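Probable transcriptional regulator (Pseudomonas aeruginosa, PDB 2NNN) probably binds DNA and regulates transcription as a dimeric winged-helix protein of the MarR family. Local coordinates at residues 22-27 against 118-123; 34-39 against 77-82; 41-46 against 62-67; 45-50 against 96-101; 53-58 against 68-73. All blocks are in the same frame, centred on the assembly; numbering follows the deposited sequence.

Interaction 1. Residues 22-27 against 118-123; sequences QRYAAL and RQALAP
The backbone oxygen of A120 is gripped by two nitrogens of the R23 guanidinium. The main bond runs from R23 NH1 to A120 O, 2.8 Å long and nearly straight at 167°. It reaches a lone pair in the carbonyl plane, and A120 O lies almost in the plane of the guanidinium, at its edge. R23 NH2 adds two weak bonds, one to the same A120 O and one to Q119 O at 2.9 Å. R23 CG is anti to the backbone N (chi1 168°) and the chain stays extended to NE, which carries the guanidinium across to the C-terminal end of helix 100-121. A positive group there would probably suit the negative end of the helix dipole.

L27 CD1 covers one face of the guanidinium, over its centre. The same methyl packs on A120 CA at 3.6 Å. A120 CB comes to the edge of the Y24 ring, 3.7 Å from Y24 CD1. P123 CD lies obliquely to the guanidinium, 3.6 Å from R23 NH2.

The second subunit is close by: its I140 packs on R23, its I13 on A120, and its R138 bonds to P123 O. Helix 13-31 is thus tied to helix 100-121 beside the partner chain, as in the dimerization domain of MarR proteins, built from N- and C-terminal helices.

Interaction 2. Residues 34-39 against 77-82; sequences NGLTPT and DKRGLI
In the winged helix-turn-helix domain, R79 and L81 follow helix 66-78 and meet N34, G35 and L36 from the loop that leads into helix 38-50. The backbones stay well apart, with L36 CA and R79 CA 10.0 Å from each other. The R79 side chain spans the gap.

L36 CD2 lies over one face of the R79 guanidinium, displaced toward its rim, and is 3.4 Å from R79 NE. The two side chains run antiparallel to each other. R79 bends at chi3 (72°), and this turns its guanidinium toward the loop backbone. R79 NH2 then comes within 2.6 Å of N34 O, and R79 NH1 is 3.8 Å from G35 O. Both oxygens sit obliquely to the guanidinium plane. L36 CD2 also reaches L81 CD1 at 4.3 Å. Both leucines are buried, whereas R79 is exposed.

Each backbone has its own turn. N34 OD1 accepts from L36 N in an Asx turn, though the place of this oxygen is less sure. G80 has positive phi and closes helix 66-78 with a Schellman motif. T37 is the N-cap of helix 38-50 and its hydroxyl bonds to Q40 N. E105 of helix 100-121 touches N34, L36, R79 and L81.

The contact joins the loop before helix 38-50 to the residues that follow helix 66-78, which in the MarR fold is the recognition helix, ahead of the wing.

Interaction 3. Residues 41-46 against 62-67; sequences WAALVR and TAMDAA
Helix 38-50 passes the turn that follows helix 55-61 most closely at A43 and T62, whose CA atoms are 6.6 Å apart. Past T62 the chain takes a positive phi at A63 and then an extended conformation at M64, before helix 66-78 begins. T62 and M64 both point their CB atoms toward helix 38-50.

The methyl of T62 does most of the touching. T62 CG2 lies 3.7 Å from R46 CB and 3.9 Å from R46 CG, and it is 4.0 Å from A42 O. R46 and T62 lie alongside each other, pointing opposite ways. T62 CG2 is anti to the carbonyl carbon, which sends the methyl to the helix, while T62 OG1 turns back and bonds to L58 O. The apolar and polar branches are thus separated.

R46 is bent at chi2 (68°) and chi3 (84°). Its aliphatic part stays against T62, and its NH2 bonds to L61 O, just before the turn. D10 of the second subunit forms a salt bridge with R46 NH1. M64 is modelled as selenomethionine. Its terminal methyl, CE, rests on two small residues, at 4.4 Å from A42 CB and 4.3 Å from A43 CB.

The contact is buried. L58 of helix 55-61 packs on R46, and I69 and V72 of helix 66-78 press on both A43 and M64. R18 of the second subunit packs on M64, so the turn lies between three helices of its own chain and the partner's N-terminal region.

Interaction 4. Residues 45-50 against 96-101; sequences VRLGET and VSLSPA
L47 meets V96 and L98 without any flat side chain between them; the flat group of this helix end is the R46 guanidinium, turned away, with E49 OE1 at its edge and in its plane. That pair is a salt bridge within helix 38-50, and R46 NH1 meets the carboxylate from above its plane; R46 NH2 bonds to L61 O. The contact proper belongs to the winged-helix fold. Here helix 38-50 lies across strand 93-98, the second strand of the wing. The axes of 45-50 and 96-98 approach to 7.5 Å at 95°, almost at a right angle.

L47 points its CB toward the strand. This CB is 3.3 Å from L98 CD1, which is tight for two carbons. L47 CD1 touches V96 CG1 at 3.9 Å. The other methyl, L47 CD2, sits 3.4 Å from V96 O. L98 uses both methyls: CD1 on L47, and CD2 on G48 CA at 3.7 Å, where the glycine has no side chain. Its chi1 of -111° is away from a staggered position, consistent with the close fit. I82 of the neighbouring strand and L58 of helix 55-61 also pack on L47, while L106 of helix 100-121 packs on L98.

A single water links the two backbones. It donates to L47 O, at a doubtfully short distance, and accepts more firmly from L98 N at 3.0 Å.

Interaction 5. Residues 53-58 against 68-73; sequences CPQNQL and TIKGVV
From CB, the Q55 side chain reaches out from the first helix of the helix-turn-helix, 55-61, toward the second, 66-78, the recognition helix in MarR proteins. Q55 CG is anti to the backbone N (chi1 -168°) and the chain runs on extended. CG lies 4.1 Å from I69 CG2 and also touches V73 CG2. CD passes over K70 CA. The two ends of the amide meet different residues. Q55 OE1 lies against the helix backbone, 3.5 Å from K70 CA. Q55 NE2 goes the other way and packs on V73 CG1 at 3.4 Å.

I69 CG2 also lies against the backbone oxygen Q55 O, at 3.4 Å. L58 makes an apolar contact with I69 and V73, and all three are buried. L58 lies nearly perpendicular to I69, with L58 CG 3.9 Å from I69 CD1. L58 CD2 meets V73 CG2 at the same 3.9 Å. R46 and L47 of helix 38-50 also pack on L58. V96 and R84 of the wing strands touch Q55 and V73.

The outer side is polar. One water donates to Q55 OE1 at 2.8 Å and accepts from K70 NZ at 3.1 Å.

From the N terminus, helix 13-31 is first. Interaction 1 joins it to the end of helix 100-121 and closes the longest loop, which encloses the other four contacts. It lies in the dimerization part; the others build the winged-helix domain. Interaction 2 runs from the start of helix 38-50 to the end of helix 66-78 and encloses interactions 3 and 5. These two cross: interaction 3 brings helix 38-50 to the turn at 62-67, and interaction 5 joins helices 55-61 and 66-78. Interaction 4 begins on the same helix as interaction 3 and shares V45 and R46. It encloses interaction 5, crosses interaction 2 and ties the wing to the helices.

Interaction 1. Residues 22-27 against 118-123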
# COMPACT_ATOMS: atom_id res chain seq x y z
N GLN A 22 1.15 -5.58 0.72
CA GLN A 22 0.32 -6.75 0.37
C GLN A 22 0.46 -7.92 1.34
O GLN A 22 -0.54 -8.55 1.69
CB GLN A 22 0.60 -7.25 -1.06
CG GLN A 22 -0.13 -6.48 -2.15
CD GLN A 22 0.25 -6.93 -3.55
OE1 GLN A 22 0.55 -8.12 -3.80
NE2 GLN A 22 0.24 -6.00 -4.47
N ARG A 23 1.68 -8.21 1.77
CA ARG A 23 1.92 -9.28 2.76
C ARG A 23 1.25 -8.92 4.09
O ARG A 23 0.59 -9.76 4.71
CB ARG A 23 3.42 -9.53 2.99
CG ARG A 23 3.71 -10.41 4.21
CD ARG A 23 5.12 -10.92 4.20
NE ARG A 23 5.50 -11.60 5.44
CZ ARG A 23 5.95 -11.01 6.55
NH1 ARG A 23 6.05 -9.68 6.64
NH2 ARG A 23 6.27 -11.76 7.60
N TYR A 24 1.41 -7.67 4.50
CA TYR A 24 0.80 -7.22 5.75
C TYR A 24 -0.71 -7.38 5.67
O TYR A 24 -1.33 -7.91 6.60
CB TYR A 24 1.20 -5.77 6.11
CG TYR A 24 0.63 -5.40 7.45
CD1 TYR A 24 1.31 -5.71 8.63
CD2 TYR A 24 -0.64 -4.80 7.55
CE1 TYR A 24 0.77 -5.42 9.86
CE2 TYR A 24 -1.18 -4.50 8.78
CZ TYR A 24 -0.46 -4.82 9.93
OH TYR A 24 -0.99 -4.53 11.16
N ALA A 25 -1.30 -6.93 4.57
CA ALA A 25 -2.75 -7.06 4.33
C ALA A 25 -3.25 -8.51 4.46
O ALA A 25 -4.33 -8.76 4.99
CB ALA A 25 -3.11 -6.47 2.97
N ALA A 26 -2.44 -9.47 3.98
CA ALA A 26 -2.74 -10.90 4.06
C ALA A 26 -2.68 -11.45 5.50
O ALA A 26 -3.55 -12.21 5.90
CB ALA A 26 -1.78 -11.65 3.19
N LEU A 27 -1.66 -11.05 6.26
CA LEU A 27 -1.53 -11.44 7.68
C LEU A 27 -2.63 -10.83 8.54
O LEU A 27 -3.16 -11.46 9.46
CB LEU A 27 -0.16 -11.00 8.23
CG LEU A 27 1.13 -11.54 7.57
CD1 LEU A 27 2.35 -10.76 8.08
CD2 LEU A 27 1.30 -13.01 7.83
N ARG A 118 3.62 -8.78 15.15
CA ARG A 118 4.81 -9.60 15.41
C ARG A 118 5.18 -10.54 14.25
O ARG A 118 6.35 -10.73 13.97
CB ARG A 118 4.81 -10.32 16.78
CG ARG A 118 3.89 -11.48 16.94
CD ARG A 118 4.40 -12.54 17.98
NE ARG A 118 5.42 -13.39 17.37
CZ ARG A 118 5.19 -14.47 16.61
NH1 ARG A 118 3.95 -14.90 16.37
NH2 ARG A 118 6.21 -15.13 16.10
N GLN A 119 4.17 -11.09 13.57
CA GLN A 119 4.35 -11.94 12.39
C GLN A 119 4.90 -11.15 11.19
O GLN A 119 5.78 -11.65 10.47
CB GLN A 119 3.02 -12.57 11.98
CG GLN A 119 2.53 -13.67 12.88
CD GLN A 119 1.18 -14.25 12.44
OE1 GLN A 119 0.50 -14.93 13.23
NE2 GLN A 119 0.78 -13.97 11.19
N ALA A 120 4.37 -9.95 10.97
CA ALA A 120 4.88 -9.05 9.94
C ALA A 120 6.39 -8.87 10.07
O ALA A 120 7.11 -8.88 9.06
CB ALA A 120 4.16 -7.69 9.98
N LEU A 121 6.86 -8.73 11.31
CA LEU A 121 8.26 -8.44 11.56
C LEU A 121 9.10 -9.69 11.82
O LEU A 121 10.32 -9.60 11.88
CB LEU A 121 8.41 -7.45 12.72
CG LEU A 121 7.82 -6.04 12.51
CD1 LEU A 121 7.88 -5.27 13.80
CD2 LEU A 121 8.55 -5.30 11.43
N ALA A 122 8.44 -10.84 11.92
CA ALA A 122 9.10 -12.09 12.31
C ALA A 122 10.41 -12.45 11.56
O ALA A 122 11.32 -12.97 12.21
CB ALA A 122 8.12 -13.27 12.27
N PRO A 123 10.50 -12.21 10.23
CA PRO A 123 11.72 -12.47 9.43
C PRO A 123 12.99 -11.72 9.90
O PRO A 123 14.06 -11.86 9.28
CB PRO A 123 11.34 -11.94 8.04
CG PRO A 123 9.88 -12.05 7.98
CD PRO A 123 9.41 -11.73 9.36

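Interaction 2. Residues 34-39 against 77-82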
# COMPACT_ATOMS: atom_id res chain seq x y z
N ASN A 34 -11.84 -10.14 13.75
CA ASN A 34 -13.09 -9.36 13.90
C ASN A 34 -13.66 -8.88 12.58
O ASN A 34 -14.61 -8.11 12.55
CB ASN A 34 -12.90 -8.19 14.87
CG ASN A 34 -11.77 -7.26 14.46
OD1 ASN A 34 -11.51 -7.08 13.27
ND2 ASN A 34 -11.09 -6.67 15.45
N GLY A 35 -13.06 -9.33 11.48
CA GLY A 35 -13.53 -8.95 10.15
C GLY A 35 -13.30 -7.50 9.74
O GLY A 35 -13.84 -7.07 8.73
N LEU A 36 -12.52 -6.74 10.50
CA LEU A 36 -12.17 -5.35 10.13
C LEU A 36 -10.94 -5.26 9.20
O LEU A 36 -10.02 -6.08 9.30
CB LEU A 36 -11.96 -4.47 11.39
CG LEU A 36 -13.14 -4.18 12.34
CD1 LEU A 36 -12.69 -3.40 13.56
CD2 LEU A 36 -14.27 -3.43 11.65
N THR A 37 -10.93 -4.25 8.32
CA THR A 37 -9.75 -3.93 7.51
C THR A 37 -8.66 -3.22 8.34
O THR A 37 -8.95 -2.69 9.42
CB THR A 37 -10.11 -3.07 6.29
OG1 THR A 37 -10.61 -1.80 6.72
CG2 THR A 37 -11.17 -3.76 5.45
N PRO A 38 -7.39 -3.23 7.87
CA PRO A 38 -6.34 -2.45 8.55
C PRO A 38 -6.75 -1.02 8.92
O PRO A 38 -6.47 -0.59 10.04
CB PRO A 38 -5.19 -2.44 7.54
CG PRO A 38 -5.31 -3.77 6.86
CD PRO A 38 -6.82 -4.02 6.75
N THR A 39 -7.37 -0.29 7.98
CA THR A 39 -7.67 1.14 8.17
C THR A 39 -8.86 1.30 9.09
O THR A 39 -8.88 2.20 9.95
CB THR A 39 -7.90 1.90 6.84
OG1 THR A 39 -8.82 1.18 6.02
CG2 THR A 39 -6.59 2.02 6.08
N ASP A 77 -19.71 2.46 11.64
CA ASP A 77 -21.02 2.82 12.19
C ASP A 77 -22.04 1.71 11.98
O ASP A 77 -22.70 1.28 12.92
CB ASP A 77 -21.53 4.12 11.57
CG ASP A 77 -22.73 4.70 12.33
OD1 ASP A 77 -23.00 4.25 13.47
OD2 ASP A 77 -23.40 5.61 11.78
N LYS A 78 -22.15 1.26 10.73
CA LYS A 78 -22.96 0.10 10.35
C LYS A 78 -22.79 -1.07 11.33
O LYS A 78 -23.74 -1.81 11.59
CB LYS A 78 -22.57 -0.33 8.92
CG LYS A 78 -23.46 -1.38 8.26
CD LYS A 78 -22.77 -1.99 7.02
CE LYS A 78 -22.40 -0.92 5.96
NZ LYS A 78 -21.32 -1.36 5.01
N ARG A 79 -21.58 -1.23 11.88
CA ARG A 79 -21.30 -2.29 12.85
C ARG A 79 -21.63 -1.91 14.30
O ARG A 79 -21.49 -2.74 15.19
CB ARG A 79 -19.84 -2.74 12.74
CG ARG A 79 -19.47 -3.21 11.35
CD ARG A 79 -17.98 -3.37 11.22
NE ARG A 79 -17.52 -4.54 11.97
CZ ARG A 79 -17.16 -5.70 11.42
NH1 ARG A 79 -17.20 -5.87 10.10
NH2 ARG A 79 -16.74 -6.69 12.20
N GLY A 80 -22.05 -0.68 14.52
CA GLY A 80 -22.38 -0.19 15.87
C GLY A 80 -21.18 0.22 16.71
O GLY A 80 -21.27 0.29 17.93
N LEU A 81 -20.05 0.51 16.05
CA LEU A 81 -18.80 0.69 16.78
C LEU A 81 -18.45 2.14 17.10
O LEU A 81 -17.51 2.40 17.85
CB LEU A 81 -17.64 -0.01 16.07
CG LEU A 81 -17.79 -1.50 15.77
CD1 LEU A 81 -16.53 -1.98 15.07
CD2 LEU A 81 -18.09 -2.34 17.02
N ILE A 82 -19.20 3.08 16.53
CA ILE A 82 -18.97 4.51 16.80
C ILE A 82 -20.23 5.23 17.24
O ILE A 82 -21.36 4.76 16.99
CB ILE A 82 -18.30 5.27 15.59
CG1 ILE A 82 -19.14 5.17 14.31
CG2 ILE A 82 -16.88 4.77 15.32
CD1 ILE A 82 -19.89 6.44 13.98

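Interaction 3. Residues 41-46 against 62-67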
# COMPACT_ATOMS: atom_id res chain seq x y z
N TRP A 41 -9.43 -0.61 11.52
CA TRP A 41 -8.81 -0.88 12.84
C TRP A 41 -8.03 0.33 13.33
O TRP A 41 -8.12 0.69 14.51
CB TRP A 41 -7.89 -2.12 12.76
CG TRP A 41 -7.12 -2.41 14.04
CD1 TRP A 41 -5.77 -2.24 14.25
CD2 TRP A 41 -7.65 -2.94 15.29
NE1 TRP A 41 -5.43 -2.63 15.53
CE2 TRP A 41 -6.56 -3.05 16.19
CE3 TRP A 41 -8.93 -3.32 15.72
CZ2 TRP A 41 -6.73 -3.51 17.50
CZ3 TRP A 41 -9.09 -3.79 17.03
CH2 TRP A 41 -7.99 -3.88 17.90
N ALA A 42 -7.27 0.95 12.43
CA ALA A 42 -6.48 2.15 12.72
C ALA A 42 -7.35 3.29 13.24
O ALA A 42 -7.00 3.92 14.24
CB ALA A 42 -5.72 2.61 11.47
N ALA A 43 -8.46 3.55 12.55
CA ALA A 43 -9.43 4.56 12.99
C ALA A 43 -10.04 4.19 14.33
O ALA A 43 -10.22 5.05 15.16
CB ALA A 43 -10.53 4.74 11.97
N LEU A 44 -10.33 2.91 14.55
CA LEU A 44 -10.88 2.45 15.84
C LEU A 44 -9.86 2.68 16.96
O LEU A 44 -10.19 3.26 18.00
CB LEU A 44 -11.23 0.95 15.77
CG LEU A 44 -12.10 0.40 16.88
CD1 LEU A 44 -13.59 0.62 16.54
CD2 LEU A 44 -11.81 -1.08 17.12
N VAL A 45 -8.63 2.21 16.74
CA VAL A 45 -7.54 2.43 17.68
C VAL A 45 -7.38 3.93 17.98
O VAL A 45 -7.39 4.31 19.15
CB VAL A 45 -6.22 1.79 17.17
CG1 VAL A 45 -5.04 2.13 18.08
CG2 VAL A 45 -6.38 0.27 17.07
N ARG A 46 -7.29 4.76 16.94
CA ARG A 46 -7.09 6.19 17.12
C ARG A 46 -8.21 6.89 17.92
O ARG A 46 -7.92 7.69 18.81
CB ARG A 46 -6.85 6.90 15.79
CG ARG A 46 -6.37 8.35 15.91
CD ARG A 46 -4.97 8.42 16.49
NE ARG A 46 -3.95 8.24 15.46
CZ ARG A 46 -2.66 8.01 15.70
NH1 ARG A 46 -2.21 7.88 16.94
NH2 ARG A 46 -1.82 7.88 14.69
N THR A 62 -4.61 9.55 10.98
CA THR A 62 -4.48 8.16 10.50
C THR A 62 -4.14 8.09 9.01
O THR A 62 -4.42 7.07 8.37
CB THR A 62 -5.75 7.34 10.75
OG1 THR A 62 -6.85 7.99 10.11
CG2 THR A 62 -6.03 7.21 12.22
N ALA A 63 -3.55 9.17 8.48
CA ALA A 63 -3.19 9.35 7.07
C ALA A 63 -4.34 9.03 6.11
O ALA A 63 -4.17 8.34 5.11
CB ALA A 63 -1.94 8.55 6.73
N MSE A 64 -5.51 9.57 6.41
CA MSE A 64 -6.68 9.31 5.61
C MSE A 64 -7.41 10.56 5.16
O MSE A 64 -7.63 11.51 5.93
CB MSE A 64 -7.66 8.37 6.33
CG MSE A 64 -7.33 6.90 6.12
SE MSE A 64 -8.59 5.67 6.93
CE MSE A 64 -7.80 5.35 8.68
N ASP A 65 -7.77 10.52 3.89
CA ASP A 65 -8.61 11.49 3.20
C ASP A 65 -9.93 11.68 3.89
O ASP A 65 -10.41 10.77 4.56
CB ASP A 65 -8.96 10.90 1.84
CG ASP A 65 -8.53 11.75 0.76
OD1 ASP A 65 -8.11 12.87 1.10
OD2 ASP A 65 -8.57 11.31 -0.40
N ALA A 66 -10.53 12.85 3.66
CA ALA A 66 -11.90 13.14 4.08
C ALA A 66 -12.88 12.11 3.53
O ALA A 66 -13.70 11.57 4.27
CB ALA A 66 -12.30 14.56 3.63
N ALA A 67 -12.79 11.84 2.23
CA ALA A 67 -13.57 10.79 1.58
C ALA A 67 -13.25 9.38 2.11
O ALA A 67 -14.16 8.58 2.31
CB ALA A 67 -13.38 10.85 0.06

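Interaction 4. Residues 45-50 against 96-101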
# COMPACT_ATOMS: atom_id res chain seq x y z
N VAL A 45 -8.63 2.21 16.74
CA VAL A 45 -7.54 2.43 17.68
C VAL A 45 -7.38 3.93 17.98
O VAL A 45 -7.39 4.31 19.15
CB VAL A 45 -6.22 1.79 17.17
CG1 VAL A 45 -5.04 2.13 18.08
CG2 VAL A 45 -6.38 0.27 17.07
N ARG A 46 -7.29 4.76 16.94
CA ARG A 46 -7.09 6.19 17.12
C ARG A 46 -8.21 6.89 17.92
O ARG A 46 -7.92 7.69 18.81
CB ARG A 46 -6.85 6.90 15.79
CG ARG A 46 -6.37 8.35 15.91
CD ARG A 46 -4.97 8.42 16.49
NE ARG A 46 -3.95 8.24 15.46
CZ ARG A 46 -2.66 8.01 15.70
NH1 ARG A 46 -2.21 7.88 16.94
NH2 ARG A 46 -1.82 7.88 14.69
N LEU A 47 -9.47 6.58 17.60
CA LEU A 47 -10.61 7.06 18.39
C LEU A 47 -10.56 6.64 19.86
O LEU A 47 -11.18 7.29 20.71
CB LEU A 47 -11.92 6.58 17.79
CG LEU A 47 -12.50 7.29 16.56
CD1 LEU A 47 -13.72 6.53 16.09
CD2 LEU A 47 -12.83 8.76 16.82
N GLY A 48 -9.87 5.53 20.15
CA GLY A 48 -9.66 5.10 21.52
C GLY A 48 -8.63 5.95 22.23
O GLY A 48 -8.76 6.21 23.41
N GLU A 49 -7.60 6.38 21.50
CA GLU A 49 -6.59 7.30 22.04
C GLU A 49 -7.16 8.69 22.32
O GLU A 49 -6.92 9.28 23.37
CB GLU A 49 -5.41 7.45 21.07
CG GLU A 49 -4.60 6.19 20.87
CD GLU A 49 -3.44 6.39 19.89
OE1 GLU A 49 -2.83 7.48 19.93
OE2 GLU A 49 -3.13 5.44 19.11
N THR A 50 -7.93 9.21 21.36
CA THR A 50 -8.30 10.62 21.32
C THR A 50 -9.54 10.97 22.12
O THR A 50 -9.63 12.05 22.69
CB THR A 50 -8.55 11.07 19.87
OG1 THR A 50 -9.51 10.18 19.27
CG2 THR A 50 -7.27 11.04 19.05
N VAL A 96 -16.78 12.43 16.50
CA VAL A 96 -16.88 10.97 16.43
C VAL A 96 -16.20 10.37 17.65
O VAL A 96 -15.17 10.87 18.13
CB VAL A 96 -16.29 10.41 15.10
CG1 VAL A 96 -16.57 8.92 14.97
CG2 VAL A 96 -16.87 11.12 13.91
N SER A 97 -16.78 9.30 18.18
CA SER A 97 -16.33 8.70 19.41
C SER A 97 -16.53 7.20 19.33
O SER A 97 -17.34 6.73 18.54
CB SER A 97 -17.15 9.24 20.58
OG SER A 97 -16.41 9.20 21.77
N LEU A 98 -15.80 6.46 20.15
CA LEU A 98 -16.04 5.03 20.29
C LEU A 98 -17.33 4.75 21.06
O LEU A 98 -17.55 5.32 22.13
CB LEU A 98 -14.86 4.35 20.99
CG LEU A 98 -13.93 3.39 20.23
CD1 LEU A 98 -13.55 3.87 18.84
CD2 LEU A 98 -12.69 3.10 21.05
N SER A 99 -18.17 3.90 20.49
CA SER A 99 -19.24 3.22 21.23
C SER A 99 -18.70 2.36 22.37
O SER A 99 -17.51 2.03 22.37
CB SER A 99 -19.96 2.26 20.30
OG SER A 99 -21.02 2.94 19.68
N PRO A 100 -19.57 1.99 23.33
CA PRO A 100 -19.25 0.88 24.24
C PRO A 100 -18.88 -0.42 23.52
O PRO A 100 -17.91 -1.09 23.91
CB PRO A 100 -20.56 0.70 25.04
CG PRO A 100 -21.22 2.05 24.99
CD PRO A 100 -20.88 2.61 23.64
N ALA A 101 -19.63 -0.78 22.48
CA ALA A 101 -19.33 -1.97 21.67
C ALA A 101 -18.04 -1.79 20.85
O ALA A 101 -17.26 -2.73 20.70
CB ALA A 101 -20.50 -2.31 20.76
O HOH W 1 -13.47 7.53 21.70

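Interaction 5. Residues 53-58 against 68-73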
# COMPACT_ATOMS: atom_id res chain seq x y z
N CYS A 53 -13.60 13.47 18.58
CA CYS A 53 -12.66 14.01 17.62
C CYS A 53 -13.44 14.29 16.35
O CYS A 53 -14.32 13.51 16.00
CB CYS A 53 -11.57 12.96 17.31
SG CYS A 53 -9.97 13.61 16.76
N PRO A 54 -13.15 15.41 15.68
CA PRO A 54 -13.77 15.65 14.36
C PRO A 54 -13.36 14.57 13.35
O PRO A 54 -12.21 14.11 13.38
CB PRO A 54 -13.21 17.02 13.95
CG PRO A 54 -12.64 17.63 15.20
CD PRO A 54 -12.26 16.51 16.09
N GLN A 55 -14.27 14.19 12.45
CA GLN A 55 -14.01 13.10 11.47
C GLN A 55 -12.79 13.35 10.58
O GLN A 55 -11.98 12.45 10.36
CB GLN A 55 -15.24 12.85 10.60
CG GLN A 55 -15.19 11.57 9.77
CD GLN A 55 -16.49 11.32 9.03
OE1 GLN A 55 -16.74 11.89 7.97
NE2 GLN A 55 -17.33 10.47 9.59
N ASN A 56 -12.65 14.58 10.09
CA ASN A 56 -11.55 14.96 9.20
C ASN A 56 -10.22 15.04 9.94
O ASN A 56 -9.15 14.75 9.37
CB ASN A 56 -11.87 16.29 8.51
CG ASN A 56 -12.92 16.14 7.40
OD1 ASN A 56 -13.50 15.05 7.18
ND2 ASN A 56 -13.16 17.23 6.69
N GLN A 57 -10.29 15.43 11.21
CA GLN A 57 -9.13 15.40 12.09
C GLN A 57 -8.71 13.96 12.38
O GLN A 57 -7.52 13.67 12.42
CB GLN A 57 -9.42 16.14 13.39
CG GLN A 57 -8.23 16.20 14.33
CD GLN A 57 -8.34 17.34 15.32
OE1 GLN A 57 -8.17 18.50 14.95
NE2 GLN A 57 -8.63 17.01 16.57
N LEU A 58 -9.69 13.09 12.61
CA LEU A 58 -9.43 11.67 12.77
C LEU A 58 -8.69 11.16 11.52
O LEU A 58 -7.75 10.38 11.61
CB LEU A 58 -10.73 10.90 13.02
CG LEU A 58 -10.63 9.36 13.07
CD1 LEU A 58 -9.64 8.85 14.12
CD2 LEU A 58 -11.98 8.65 13.22
N THR A 68 -11.97 9.10 2.35
CA THR A 68 -11.55 7.81 2.89
C THR A 68 -12.01 7.61 4.33
O THR A 68 -12.60 6.59 4.64
CB THR A 68 -10.02 7.62 2.80
OG1 THR A 68 -9.58 7.91 1.47
CG2 THR A 68 -9.61 6.18 3.13
N ILE A 69 -11.74 8.58 5.21
CA ILE A 69 -12.17 8.47 6.59
C ILE A 69 -13.68 8.49 6.71
O ILE A 69 -14.24 7.81 7.58
CB ILE A 69 -11.52 9.52 7.54
CG1 ILE A 69 -11.73 9.11 9.00
CG2 ILE A 69 -12.06 10.93 7.28
CD1 ILE A 69 -10.95 7.89 9.43
N LYS A 70 -14.35 9.24 5.83
CA LYS A 70 -15.80 9.29 5.79
C LYS A 70 -16.39 7.87 5.75
O LYS A 70 -17.29 7.54 6.51
CB LYS A 70 -16.27 10.06 4.56
CG LYS A 70 -17.75 10.40 4.58
CD LYS A 70 -18.17 11.15 3.31
CE LYS A 70 -19.68 11.16 3.15
NZ LYS A 70 -20.33 12.24 3.97
N GLY A 71 -15.84 7.04 4.87
CA GLY A 71 -16.41 5.73 4.60
C GLY A 71 -15.94 4.66 5.58
O GLY A 71 -16.66 3.70 5.84
N VAL A 72 -14.73 4.82 6.11
CA VAL A 72 -14.28 3.97 7.19
C VAL A 72 -15.20 4.17 8.40
O VAL A 72 -15.68 3.19 8.99
CB VAL A 72 -12.80 4.23 7.55
CG1 VAL A 72 -12.50 3.80 8.99
CG2 VAL A 72 -11.88 3.54 6.57
N VAL A 73 -15.45 5.43 8.77
CA VAL A 73 -16.31 5.73 9.92
C VAL A 73 -17.75 5.25 9.70
O VAL A 73 -18.38 4.75 10.62
CB VAL A 73 -16.26 7.24 10.30
CG1 VAL A 73 -17.36 7.58 11.31
CG2 VAL A 73 -14.91 7.60 10.88
O HOH W 2 -19.18 12.81 6.83